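PDB 7O21: uncharacterized conserved from Bdellovibrio bacteriovorus, which probably trims peptidoglycan as an L,D-carboxypeptidase of the YkuD family, pairing that catalytic domain with an NTF2-like one and editing the cell wall to give the predator its curvature. Local coordinates for residues Val152-Arg155 / Asn156-Lys160. Sequence-based numbering, arbitrary orientation.
Sequences VVVR and NDVIK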
# COMPACT_ATOMS: atom_id res chain seq x y z
N VAL A 152 4.04 -6.93 -17.93
CA VAL A 152 4.86 -6.39 -19.02
C VAL A 152 6.19 -7.14 -19.03
O VAL A 152 6.90 -7.15 -18.01
CB VAL A 152 5.09 -4.89 -18.85
CG1 VAL A 152 5.93 -4.35 -20.01
CG2 VAL A 152 3.75 -4.15 -18.72
N VAL A 153 6.52 -7.78 -20.14
CA VAL A 153 7.69 -8.64 -20.22
C VAL A 153 8.64 -8.10 -21.28
O VAL A 153 8.22 -7.76 -22.39
CB VAL A 153 7.29 -10.09 -20.54
CG1 VAL A 153 8.50 -11.05 -20.39
CG2 VAL A 153 6.12 -10.53 -19.67
N VAL A 154 9.93 -8.06 -20.93
CA VAL A 154 11.01 -7.64 -21.80
C VAL A 154 12.14 -8.65 -21.70
O VAL A 154 12.16 -9.52 -20.83
CB VAL A 154 11.51 -6.22 -21.45
CG1 VAL A 154 10.40 -5.19 -21.62
CG2 VAL A 154 12.03 -6.18 -20.02
N ARG A 155 13.12 -8.48 -22.54
CA ARG A 155 14.32 -9.35 -22.52
C ARG A 155 15.22 -8.99 -21.33
O ARG A 155 15.13 -7.93 -20.80
CB ARG A 155 15.03 -9.27 -23.87
CG ARG A 155 14.24 -9.86 -25.03
CD ARG A 155 14.12 -11.36 -24.88
NE ARG A 155 13.11 -11.95 -25.72
CZ ARG A 155 12.61 -13.13 -25.48
NH1 ARG A 155 11.68 -13.64 -26.24
NH2 ARG A 155 13.01 -13.81 -24.43
N ASN A 156 16.10 -9.91 -20.98
CA ASN A 156 17.01 -9.73 -19.82
C ASN A 156 17.92 -8.51 -20.02
O ASN A 156 18.16 -7.83 -19.10
CB ASN A 156 17.86 -10.98 -19.61
CG ASN A 156 17.06 -12.11 -19.02
OD1 ASN A 156 16.42 -11.90 -18.02
ND2 ASN A 156 17.10 -13.26 -19.65
N ASP A 157 18.43 -8.32 -21.23
CA ASP A 157 19.31 -7.16 -21.50
C ASP A 157 18.51 -5.87 -21.31
O ASP A 157 19.04 -4.95 -20.79
CB ASP A 157 20.00 -7.29 -22.86
CG ASP A 157 19.11 -7.19 -24.09
OD1 ASP A 157 18.00 -7.61 -24.02
OD2 ASP A 157 19.59 -6.72 -25.09
N VAL A 158 17.26 -5.90 -21.72
CA VAL A 158 16.43 -4.70 -21.62
C VAL A 158 16.11 -4.38 -20.17
O VAL A 158 16.19 -3.21 -19.76
CB VAL A 158 15.16 -4.90 -22.45
CG1 VAL A 158 14.18 -3.76 -22.19
CG2 VAL A 158 15.51 -4.97 -23.93
N ILE A 159 15.75 -5.38 -19.36
CA ILE A 159 15.34 -5.06 -17.99
C ILE A 159 16.50 -4.47 -17.22
O ILE A 159 16.31 -3.59 -16.35
CB ILE A 159 14.67 -6.25 -17.27
CG1 ILE A 159 13.87 -5.76 -16.05
CG2 ILE A 159 15.73 -7.27 -16.81
CD1 ILE A 159 12.55 -5.10 -16.40
N LYS A 160 17.73 -4.91 -17.53
CA LYS A 160 18.91 -4.35 -16.87
C LYS A 160 19.15 -2.90 -17.29
O LYS A 160 19.58 -2.08 -16.47
CB LYS A 160 20.13 -5.22 -17.15
CG LYS A 160 20.01 -6.61 -16.57
CD LYS A 160 21.15 -7.53 -17.00
CE LYS A 160 20.89 -8.94 -16.51
NZ LYS A 160 21.84 -9.94 -17.09
O HOH W 1 15.22 -12.72 -22.17
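Arg155 takes the N-cap position of the helix that starts at Asn156, and its carbonyl accepts the hydrogen bond that closes the first turn: Ile159 N donates to Arg155 O at 3.0 Å, nearly in line with the C=O bond (163° at the oxygen). The chain leaves the strand at about Val153, runs on extended through Val154 and Arg155, and turns into the helix at Asn156, an example of a strand end joined to a helix by a very short link. Across this corner Val154 faces back onto the new turn. Its CB lies 3.7 Å from Val158 CG1, while chi1 of -62° sets CG1 anti to the carbonyl carbon and leaves CG2 between that carbon and the backbone N, where CG2 meets Ile159 at CB and CD1; both valine–partner pairs cross roughly at right angles. On the polar side, one water accepts from Asn156 N at 3.2 Å and, weakly, from Arg155 NH2 at the guanidinium edge, bridging a helix-start N-H to the arginine. Arg155 NH1 bonds to Val142 O, and Asn156 reaches Ala111 N through OD1 and Asp140 through ND2. In the YkuD-type catalytic domain, Val154 and Val158 pack on Ala71 and Tyr69 of strand 62-73, and Ile159 on Leu135 of strand 134-136, whose His136 is a predicted active-site residue.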